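PDB 6LIR: TCR alpha chain from Gallus gallus, which pairs with the TCR beta chain to form the chicken alpha-beta T-cell receptor, which probably recognises antigens presented by MHC molecules. Local coordinates for residues T10-G15 and R76-D81; Q31-L36 and Y86-G91; L128-I133 and L168-A173; P138-L143 and K183-G188. One frame throughout, in Å; residues are numbered along the deposited sequence.

In the fold
Contacts 1 and 2 lie in the V-set immunoglobulin domain; contacts 3 and 4 follow in the second, presumably constant, domain, with the centres of contacts 2 and 3 about 38 Å apart. In the first pair the segments alternate along the chain and both contacts reach the same five-stranded sheet, about 20 Å apart centre to centre and joined by the salt bridge of Arg34 with Asp81. Contacts 3 and 4 also interleave, their centres about 16 Å apart: one lies in a four-stranded sheet, the other in a three-stranded one, and Ile133 packs on Leu141 between them. Contacts 2 and 3 both meet the beta chain, so the two chains are joined through both domains.

Contact 1: T10-G15 and R76-D81; sequences TSEGTG and RPRLGD
Pro77 O takes two approaches from the turn that faces it. The N-H of Gly13 points almost straight at it, in the carbonyl plane, with 2.9 Å from Gly13 N to Pro77 O and 172° at the hydrogen; the CA-H of Glu12 adds a weaker contact to the same oxygen. Ser11 to Thr14 form a type II turn, closed by Thr14 N on Ser11 O, and Gly13 has the positive phi expected at its third position. The Pro77 ring packs against the turn, its CG and CD both 3.3 Å from Thr14 O. That carbonyl also accepts a bond from Thr10 OG1, 2.6 Å from Thr14 O, with the donor above the carbonyl plane. The Thr10 torsion (chi1 -168°) serves both ends: OG1 reaches Thr14 while CG2 rests 4.0 Å from Pro77 CG. A valine at Thr10 would probably leave Thr14 O without this hydroxyl partner and weaken the hold on the turn. Glu12 runs out extended, its OE2 3.9 Å from Arg78 CB but well short of the guanidinium. Arg78 N donates to Asp81 OD2 at 2.7 Å, and the guanidinium lies near that oxygen in a charge-only salt bridge. Asp81 is bridged to Arg34 through its other oxygen, and its carbonyl accepts Tyr85 OH four residues on, the tyrosine corner familiar from immunoglobulin variable domains.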
# COMPACT_ATOMS: atom_id res chain seq x y z
N THR A 10 9.01 10.49 10.82
CA THR A 10 9.74 11.74 10.73
C THR A 10 8.82 12.79 10.13
O THR A 10 7.84 12.47 9.46
CB THR A 10 11.02 11.60 9.90
OG1 THR A 10 11.83 12.77 10.07
CG2 THR A 10 10.68 11.45 8.42
N SER A 11 9.14 14.04 10.41
CA SER A 11 8.41 15.14 9.80
C SER A 11 9.06 15.52 8.48
O SER A 11 10.25 15.30 8.27
CB SER A 11 8.37 16.36 10.73
OG SER A 11 9.64 16.99 10.79
N GLU A 12 8.24 16.07 7.58
CA GLU A 12 8.71 16.50 6.27
C GLU A 12 9.92 17.42 6.40
O GLU A 12 9.92 18.35 7.21
CB GLU A 12 7.59 17.21 5.52
CG GLU A 12 7.77 17.28 4.02
CD GLU A 12 6.47 17.57 3.29
OE1 GLU A 12 5.56 18.14 3.92
OE2 GLU A 12 6.36 17.21 2.10
N GLY A 13 10.98 17.10 5.66
CA GLY A 13 12.21 17.87 5.69
C GLY A 13 13.16 17.52 6.81
O GLY A 13 14.31 17.98 6.78
N THR A 14 12.74 16.72 7.79
CA THR A 14 13.62 16.29 8.87
C THR A 14 14.20 14.93 8.51
O THR A 14 13.47 13.94 8.40
CB THR A 14 12.86 16.23 10.20
OG1 THR A 14 12.41 17.54 10.56
CG2 THR A 14 13.75 15.70 11.30
N GLY A 15 15.52 14.88 8.33
CA GLY A 15 16.18 13.64 7.95
C GLY A 15 15.98 12.53 8.96
O GLY A 15 15.74 12.76 10.15
N ARG A 76 16.17 14.44 3.16
CA ARG A 76 15.09 15.41 3.02
C ARG A 76 13.76 14.72 2.76
O ARG A 76 13.16 14.93 1.69
CB ARG A 76 15.35 16.41 1.90
CG ARG A 76 15.85 17.73 2.45
CD ARG A 76 16.27 18.69 1.35
NE ARG A 76 17.46 19.43 1.73
CZ ARG A 76 18.69 19.03 1.46
NH1 ARG A 76 18.89 17.90 0.79
NH2 ARG A 76 19.72 19.76 1.85
N PRO A 77 13.29 13.87 3.67
CA PRO A 77 12.09 13.07 3.37
C PRO A 77 10.88 13.94 3.10
O PRO A 77 10.61 14.91 3.81
CB PRO A 77 11.90 12.24 4.65
CG PRO A 77 13.19 12.41 5.44
CD PRO A 77 13.65 13.79 5.09
N ARG A 78 10.15 13.58 2.05
CA ARG A 78 8.87 14.19 1.75
C ARG A 78 7.78 13.13 1.84
O ARG A 78 8.05 11.94 2.00
CB ARG A 78 8.87 14.84 0.36
CG ARG A 78 9.77 16.08 0.25
CD ARG A 78 10.27 16.27 -1.18
NE ARG A 78 10.98 15.10 -1.68
CZ ARG A 78 10.45 14.19 -2.50
NH1 ARG A 78 11.17 13.15 -2.90
NH2 ARG A 78 9.20 14.33 -2.92
N LEU A 79 6.53 13.59 1.72
CA LEU A 79 5.39 12.69 1.87
C LEU A 79 5.49 11.50 0.92
O LEU A 79 5.13 10.37 1.28
CB LEU A 79 4.09 13.46 1.63
CG LEU A 79 2.77 12.70 1.79
CD1 LEU A 79 2.70 12.00 3.14
CD2 LEU A 79 1.59 13.65 1.61
N GLY A 80 6.02 11.72 -0.28
CA GLY A 80 6.19 10.65 -1.25
C GLY A 80 7.23 9.62 -0.86
O GLY A 80 7.29 8.57 -1.52
N ASP A 81 8.03 9.88 0.17
CA ASP A 81 9.05 8.94 0.62
C ASP A 81 8.55 7.98 1.68
O ASP A 81 9.32 7.13 2.15
CB ASP A 81 10.27 9.71 1.15
CG ASP A 81 10.94 10.54 0.08
OD1 ASP A 81 11.17 10.00 -1.03
OD2 ASP A 81 11.22 11.73 0.33

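Contact 2: Q31-L36 and Y86-G91; sequences QWYRQL and YCAVRG
Over one face of the Trp32 indole sits Cys87 CB, 3.6 Å from the centroid of the six-membered ring and only 14° off its normal, a CH-pi contact. The sulfur stands higher above the same face, with Cys87 SG 4.8 Å from that centroid; its first torsion (chi1 62°) sets it between the backbone N and the carbonyl carbon, where it bonds to Cys20. Tyr86 has the Gln35 amide at its edge, the planes within 4° of each other, and Tyr86 O lies at the edge of the Tyr33 ring. Between these two sets of side chains four hydrogen bonds join the antiparallel backbones: Gln31 N to Ala88 O and Ala88 N to Gln31 O, both 2.8 Å, with Tyr33 and Tyr86 paired likewise. On the Tyr33 and Tyr86 side the sheet faces the beta chain, where Tyr33 OH bonds Leu99 N of that chain. Trp32 points into the sandwich core, with NE1 on Ser70 OG; a tryptophan packed on the intersheet disulfide is a hallmark of immunoglobulin variable domains. The disulfide pins strand 84-90 to strand 16-21 of the facing sheet, while strands 97-108 and 42-47 flank the pair within their own.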
# COMPACT_ATOMS: atom_id res chain seq x y z
N GLN A 31 22.33 -3.95 -0.45
CA GLN A 31 21.39 -3.23 -1.29
C GLN A 31 20.22 -2.78 -0.43
O GLN A 31 19.90 -3.39 0.59
CB GLN A 31 20.86 -4.10 -2.44
CG GLN A 31 21.91 -4.52 -3.45
CD GLN A 31 21.57 -5.84 -4.11
OE1 GLN A 31 22.40 -6.75 -4.14
NE2 GLN A 31 20.36 -5.96 -4.63
N TRP A 32 19.56 -1.72 -0.88
CA TRP A 32 18.39 -1.21 -0.21
C TRP A 32 17.29 -1.02 -1.23
O TRP A 32 17.55 -0.59 -2.36
CB TRP A 32 18.68 0.12 0.50
CG TRP A 32 19.35 -0.03 1.83
CD1 TRP A 32 20.68 -0.24 2.06
CD2 TRP A 32 18.72 0.01 3.12
NE1 TRP A 32 20.92 -0.32 3.41
CE2 TRP A 32 19.73 -0.17 4.08
CE3 TRP A 32 17.40 0.19 3.55
CZ2 TRP A 32 19.47 -0.17 5.45
CZ3 TRP A 32 17.14 0.18 4.91
CH2 TRP A 32 18.17 0.00 5.85
N TYR A 33 16.07 -1.35 -0.83
CA TYR A 33 14.89 -1.23 -1.66
C TYR A 33 13.82 -0.51 -0.87
O TYR A 33 13.87 -0.43 0.37
CB TYR A 33 14.36 -2.61 -2.10
CG TYR A 33 15.28 -3.40 -3.01
CD1 TYR A 33 16.40 -4.05 -2.51
CD2 TYR A 33 15.01 -3.51 -4.37
CE1 TYR A 33 17.24 -4.77 -3.34
CE2 TYR A 33 15.84 -4.23 -5.21
CZ TYR A 33 16.95 -4.86 -4.69
OH TYR A 33 17.77 -5.58 -5.53
N ARG A 34 12.84 0.03 -1.58
CA ARG A 34 11.68 0.61 -0.92
C ARG A 34 10.43 0.19 -1.67
O ARG A 34 10.42 0.11 -2.90
CB ARG A 34 11.79 2.14 -0.81
CG ARG A 34 11.45 2.94 -2.04
CD ARG A 34 11.40 4.42 -1.68
NE ARG A 34 11.35 5.27 -2.86
CZ ARG A 34 11.35 6.60 -2.81
NH1 ARG A 34 11.40 7.23 -1.64
NH2 ARG A 34 11.31 7.31 -3.93
N GLN A 35 9.39 -0.13 -0.91
CA GLN A 35 8.13 -0.60 -1.46
C GLN A 35 7.07 0.45 -1.15
O GLN A 35 6.63 0.58 -0.00
CB GLN A 35 7.74 -1.96 -0.91
CG GLN A 35 6.38 -2.41 -1.42
CD GLN A 35 5.74 -3.48 -0.56
OE1 GLN A 35 4.52 -3.64 -0.58
NE2 GLN A 35 6.55 -4.22 0.18
N LEU A 36 6.71 1.21 -2.16
CA LEU A 36 5.65 2.20 -2.08
C LEU A 36 4.29 1.51 -2.14
O LEU A 36 4.16 0.42 -2.70
CB LEU A 36 5.79 3.19 -3.24
CG LEU A 36 7.02 4.09 -3.24
CD1 LEU A 36 7.27 4.62 -4.64
CD2 LEU A 36 6.87 5.24 -2.25
N TYR A 86 13.60 -1.79 2.70
CA TYR A 86 14.21 -3.09 2.90
C TYR A 86 15.70 -3.02 2.65
O TYR A 86 16.15 -2.46 1.64
CB TYR A 86 13.61 -4.14 1.94
CG TYR A 86 12.21 -4.61 2.27
CD1 TYR A 86 11.99 -5.59 3.23
CD2 TYR A 86 11.11 -4.10 1.59
CE1 TYR A 86 10.72 -6.03 3.52
CE2 TYR A 86 9.83 -4.53 1.88
CZ TYR A 86 9.64 -5.50 2.84
OH TYR A 86 8.37 -5.94 3.13
N CYS A 87 16.48 -3.63 3.53
CA CYS A 87 17.87 -3.90 3.24
C CYS A 87 18.00 -5.36 2.82
O CYS A 87 17.23 -6.21 3.27
CB CYS A 87 18.78 -3.61 4.44
SG CYS A 87 18.43 -4.62 5.89
N ALA A 88 18.94 -5.62 1.93
CA ALA A 88 19.20 -6.96 1.44
C ALA A 88 20.70 -7.13 1.34
O ALA A 88 21.38 -6.30 0.73
CB ALA A 88 18.53 -7.20 0.08
N VAL A 89 21.23 -8.19 1.95
CA VAL A 89 22.67 -8.38 2.03
C VAL A 89 23.04 -9.72 1.42
O VAL A 89 22.24 -10.67 1.38
CB VAL A 89 23.18 -8.30 3.49
CG1 VAL A 89 22.70 -7.01 4.15
CG2 VAL A 89 22.72 -9.50 4.29
N ARG A 90 24.28 -9.80 0.95
CA ARG A 90 24.84 -11.02 0.37
C ARG A 90 26.11 -11.36 1.11
O ARG A 90 26.99 -10.50 1.27
CB ARG A 90 25.11 -10.86 -1.13
CG ARG A 90 24.45 -11.94 -1.97
CD ARG A 90 24.87 -11.84 -3.43
NE ARG A 90 24.30 -10.66 -4.07
CZ ARG A 90 23.11 -10.62 -4.65
NH1 ARG A 90 22.67 -9.50 -5.20
NH2 ARG A 90 22.34 -11.70 -4.67
N GLY A 91 26.22 -12.61 1.56
CA GLY A 91 27.40 -13.05 2.28
C GLY A 91 28.59 -13.24 1.37
O GLY A 91 29.74 -13.18 1.82

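Contact 3: L128-I133 and L168-A173; sequences LEMCLI and LSTYWA
Tyr171 O accepts Cys131 N at 2.8 Å, and Tyr171 N returns a bond to Cys131 O at 3.2 Å, on a lone pair of that carbonyl. The same reciprocal pairing links Ile133 with Ser169, 2.9 Å for both Ile133 N to Ser169 O and Ser169 N to Ile133 O, and Glu129 with Ala173 over longer bonds. Six backbone donors therefore find their acceptors within these antiparallel strands, whereas the polar side chains look elsewhere: Glu129 to Arg119, Ser169 OG to Tyr136 OH. Tyr171 OH is bonded to both Gln179 O and Gly181 N, which would fix the ring's tilt. Its first torsion (chi1 64°) stands the ring over Cys131, whose CB lies 3.8 Å from the Tyr171 centroid, while Cys131 SG is disulfide-bonded to Cys180. On the opposite side of the sheet, Met130 CE lies 3.7 Å from Trp172 CB, and Leu132 CD1 runs alongside Thr170 CG2. Here Thr170 OG1 and Trp172 NE1 make weak hydrogen bonds to Arg184 NH1 and Ser180 OG of the beta chain. One face thus carries the disulfide and the Tyr171 ring; the other offers the beta chain a mostly apolar surface with a few weak polar bonds.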
# COMPACT_ATOMS: atom_id res chain seq x y z
N LEU A 128 -27.07 5.17 5.43
CA LEU A 128 -25.67 5.12 5.84
C LEU A 128 -25.16 6.55 5.92
O LEU A 128 -25.54 7.40 5.11
CB LEU A 128 -24.82 4.32 4.85
CG LEU A 128 -24.39 2.90 5.23
CD1 LEU A 128 -25.57 1.95 5.23
CD2 LEU A 128 -23.32 2.41 4.26
N GLU A 129 -24.30 6.81 6.90
CA GLU A 129 -23.70 8.12 7.10
C GLU A 129 -22.20 7.96 7.31
O GLU A 129 -21.76 7.02 7.97
CB GLU A 129 -24.32 8.85 8.29
CG GLU A 129 -24.92 10.20 7.94
CD GLU A 129 -25.55 10.90 9.13
OE1 GLU A 129 -26.69 11.38 9.01
OE2 GLU A 129 -24.89 10.96 10.20
N MET A 130 -21.43 8.88 6.74
CA MET A 130 -19.98 8.87 6.85
C MET A 130 -19.52 10.11 7.59
O MET A 130 -19.92 11.23 7.25
CB MET A 130 -19.33 8.80 5.47
CG MET A 130 -17.80 8.87 5.47
SD MET A 130 -17.00 7.36 6.02
CE MET A 130 -17.36 6.26 4.65
N CYS A 131 -18.68 9.92 8.59
CA CYS A 131 -18.15 11.03 9.37
C CYS A 131 -16.76 11.39 8.85
O CYS A 131 -15.88 10.54 8.79
CB CYS A 131 -18.11 10.68 10.86
SG CYS A 131 -17.73 12.04 12.00
N LEU A 132 -16.58 12.66 8.51
CA LEU A 132 -15.31 13.13 7.97
C LEU A 132 -14.69 14.17 8.91
O LEU A 132 -15.29 15.21 9.17
CB LEU A 132 -15.52 13.72 6.58
CG LEU A 132 -14.32 14.36 5.88
CD1 LEU A 132 -13.22 13.34 5.54
CD2 LEU A 132 -14.75 15.13 4.64
N ILE A 133 -13.49 13.88 9.40
CA ILE A 133 -12.69 14.82 10.18
C ILE A 133 -11.51 15.27 9.33
O ILE A 133 -10.73 14.43 8.86
CB ILE A 133 -12.22 14.19 11.51
CG1 ILE A 133 -13.40 13.59 12.27
CG2 ILE A 133 -11.51 15.23 12.36
CD1 ILE A 133 -13.55 12.08 12.09
N LEU A 168 -7.01 13.41 7.04
CA LEU A 168 -8.42 13.08 6.96
C LEU A 168 -8.64 11.78 7.72
O LEU A 168 -7.87 10.83 7.56
CB LEU A 168 -8.89 12.89 5.51
CG LEU A 168 -8.55 13.94 4.45
CD1 LEU A 168 -8.87 13.42 3.06
CD2 LEU A 168 -9.29 15.24 4.73
N SER A 169 -9.68 11.76 8.54
CA SER A 169 -10.12 10.56 9.23
C SER A 169 -11.59 10.34 8.91
O SER A 169 -12.35 11.29 8.75
CB SER A 169 -9.90 10.66 10.75
OG SER A 169 -8.56 10.33 11.09
N THR A 170 -11.99 9.07 8.81
CA THR A 170 -13.39 8.76 8.52
C THR A 170 -13.83 7.54 9.30
O THR A 170 -13.03 6.66 9.63
CB THR A 170 -13.63 8.48 7.02
OG1 THR A 170 -12.67 7.52 6.55
CG2 THR A 170 -13.52 9.76 6.20
N TYR A 171 -15.13 7.49 9.58
CA TYR A 171 -15.79 6.32 10.12
C TYR A 171 -17.26 6.40 9.73
O TYR A 171 -17.81 7.49 9.56
CB TYR A 171 -15.61 6.17 11.64
CG TYR A 171 -16.20 7.25 12.52
CD1 TYR A 171 -17.53 7.20 12.92
CD2 TYR A 171 -15.41 8.29 12.99
CE1 TYR A 171 -18.06 8.18 13.74
CE2 TYR A 171 -15.94 9.28 13.81
CZ TYR A 171 -17.26 9.21 14.19
OH TYR A 171 -17.79 10.19 15.00
N TRP A 172 -17.88 5.23 9.55
CA TRP A 172 -19.22 5.15 9.00
C TRP A 172 -20.04 4.14 9.80
O TRP A 172 -19.49 3.22 10.41
CB TRP A 172 -19.19 4.73 7.53
CG TRP A 172 -18.63 3.36 7.35
CD1 TRP A 172 -17.32 3.02 7.23
CD2 TRP A 172 -19.37 2.13 7.31
NE1 TRP A 172 -17.19 1.65 7.10
CE2 TRP A 172 -18.44 1.09 7.15
CE3 TRP A 172 -20.73 1.81 7.39
CZ2 TRP A 172 -18.82 -0.25 7.06
CZ3 TRP A 172 -21.11 0.49 7.30
CH2 TRP A 172 -20.16 -0.53 7.14
N ALA A 173 -21.35 4.32 9.77
CA ALA A 173 -22.27 3.45 10.50
C ALA A 173 -23.67 3.69 9.96
O ALA A 173 -23.92 4.67 9.26
CB ALA A 173 -22.22 3.70 12.01

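Contact 4: P138-L143 and K183-G188; sequences PEKLDL and KHEGFG
His184 swings its imidazole away from its own backbone N (chi1 -167°), which lays the ring against Lys140 CB, and the Lys140 torsion (chi1 -64°) carries the rest of that extended chain on toward Glu185. Lys140 CB lies over one face of the imidazole, off-centre toward the rim, 3.5 Å from His184 CE1; this is a CH-pi contact. The Leu141 side chain runs at about a right angle to that of His184, its CB 4.0 Å from His184 CD2. Both ring nitrogens are occupied: His184 ND1 donates to Glu185 O at 3.1 Å, from above the carbonyl plane, and NE2 accepts the N-H of Ser137, so the ring's rotation is fixed. With an alanine here, Ser137 N would probably lose its acceptor and Lys140 CB the ring face it rests on. Farther along, the lysine crosses Glu185 at about a right angle, and Lys140 CE lies 3.7 Å from Glu185 OE2. The ammonium itself remains beyond salt-bridge range. Asp142 N gives the shortest backbone bond across the pair, 2.7 Å to Lys183 O, though bent to 139° at the hydrogen. The bonds of Lys183 N to Asp142 O and Glu185 N to Lys140 O are weak. Asp142 OD2 has Ser144 OG as its partner, while its side chain lies alongside Lys183. After His184 the chain turns back, with Phe187 N on His184 O. Strand 181-184 therefore runs between 141-142 and 188-191 in the small second sheet of the presumably constant immunoglobulin-type domain, which packs through Leu141 against the sheet holding strand 128-134, while His184 rests on Pro115.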
# COMPACT_ATOMS: atom_id res chain seq x y z
N PRO A 138 -2.66 15.24 13.94
CA PRO A 138 -2.89 13.85 14.40
C PRO A 138 -2.68 13.63 15.89
O PRO A 138 -3.46 12.89 16.50
CB PRO A 138 -1.89 13.04 13.56
CG PRO A 138 -0.92 14.04 13.00
CD PRO A 138 -1.69 15.30 12.83
N GLU A 139 -1.67 14.25 16.49
CA GLU A 139 -1.40 14.01 17.91
C GLU A 139 -2.39 14.70 18.83
O GLU A 139 -2.46 14.35 20.01
CB GLU A 139 0.03 14.44 18.26
CG GLU A 139 0.25 15.94 18.24
CD GLU A 139 0.56 16.47 16.84
OE1 GLU A 139 0.61 17.70 16.67
OE2 GLU A 139 0.74 15.64 15.92
N LYS A 140 -3.16 15.66 18.33
CA LYS A 140 -4.12 16.38 19.15
C LYS A 140 -5.55 15.93 18.94
O LYS A 140 -6.42 16.28 19.75
CB LYS A 140 -4.03 17.89 18.87
CG LYS A 140 -2.70 18.53 19.24
CD LYS A 140 -2.81 20.04 19.12
CE LYS A 140 -1.47 20.72 19.35
NZ LYS A 140 -1.62 22.21 19.32
N LEU A 141 -5.84 15.16 17.90
CA LEU A 141 -7.20 14.73 17.65
C LEU A 141 -7.55 13.54 18.53
O LEU A 141 -6.75 12.61 18.68
CB LEU A 141 -7.40 14.37 16.17
CG LEU A 141 -8.82 13.94 15.80
CD1 LEU A 141 -9.73 15.16 15.64
CD2 LEU A 141 -8.83 13.10 14.53
N ASP A 142 -8.75 13.57 19.10
CA ASP A 142 -9.22 12.51 19.98
C ASP A 142 -10.40 11.82 19.32
O ASP A 142 -11.49 12.39 19.23
CB ASP A 142 -9.60 13.05 21.36
CG ASP A 142 -9.94 11.94 22.34
OD1 ASP A 142 -9.06 11.08 22.59
OD2 ASP A 142 -11.08 11.92 22.85
N LEU A 143 -10.17 10.59 18.88
CA LEU A 143 -11.20 9.72 18.33
C LEU A 143 -11.27 8.47 19.19
O LEU A 143 -11.35 7.34 18.70
CB LEU A 143 -10.92 9.39 16.87
CG LEU A 143 -12.13 9.50 15.93
CD1 LEU A 143 -12.96 10.74 16.27
CD2 LEU A 143 -11.70 9.54 14.48
N LYS A 183 -12.86 15.46 19.67
CA LYS A 183 -12.30 16.51 20.52
C LYS A 183 -10.86 16.78 20.10
O LYS A 183 -10.10 15.84 19.84
CB LYS A 183 -12.39 16.16 22.00
CG LYS A 183 -13.81 15.93 22.47
CD LYS A 183 -13.91 14.83 23.51
CE LYS A 183 -13.56 15.38 24.88
NZ LYS A 183 -13.98 14.47 25.97
N HIS A 184 -10.50 18.05 20.04
CA HIS A 184 -9.19 18.45 19.53
C HIS A 184 -8.63 19.56 20.40
O HIS A 184 -9.29 20.58 20.61
CB HIS A 184 -9.29 18.92 18.07
CG HIS A 184 -7.97 19.06 17.38
ND1 HIS A 184 -7.08 20.07 17.67
CD2 HIS A 184 -7.39 18.33 16.39
CE1 HIS A 184 -6.01 19.95 16.90
NE2 HIS A 184 -6.17 18.90 16.12
N GLU A 185 -7.42 19.34 20.91
CA GLU A 185 -6.72 20.30 21.76
C GLU A 185 -6.76 21.69 21.16
O GLU A 185 -6.29 21.91 20.04
CB GLU A 185 -5.28 19.84 21.96
CG GLU A 185 -4.48 20.66 22.95
CD GLU A 185 -3.29 19.90 23.51
OE1 GLU A 185 -3.37 19.44 24.67
OE2 GLU A 185 -2.28 19.76 22.79
N GLY A 186 -7.32 22.64 21.91
CA GLY A 186 -7.39 24.02 21.49
C GLY A 186 -8.59 24.36 20.65
O GLY A 186 -8.67 25.50 20.15
N PHE A 187 -9.51 23.42 20.44
CA PHE A 187 -10.73 23.69 19.69
C PHE A 187 -11.99 23.17 20.37
O PHE A 187 -13.09 23.41 19.86
CB PHE A 187 -10.61 23.11 18.27
CG PHE A 187 -9.57 23.81 17.43
CD1 PHE A 187 -9.94 24.85 16.59
CD2 PHE A 187 -8.24 23.44 17.50
CE1 PHE A 187 -8.99 25.50 15.82
CE2 PHE A 187 -7.29 24.10 16.74
CZ PHE A 187 -7.66 25.13 15.89
N GLY A 188 -11.86 22.47 21.50
CA GLY A 188 -13.04 22.08 22.26
C GLY A 188 -13.82 20.96 21.58
O GLY A 188 -13.25 20.02 21.01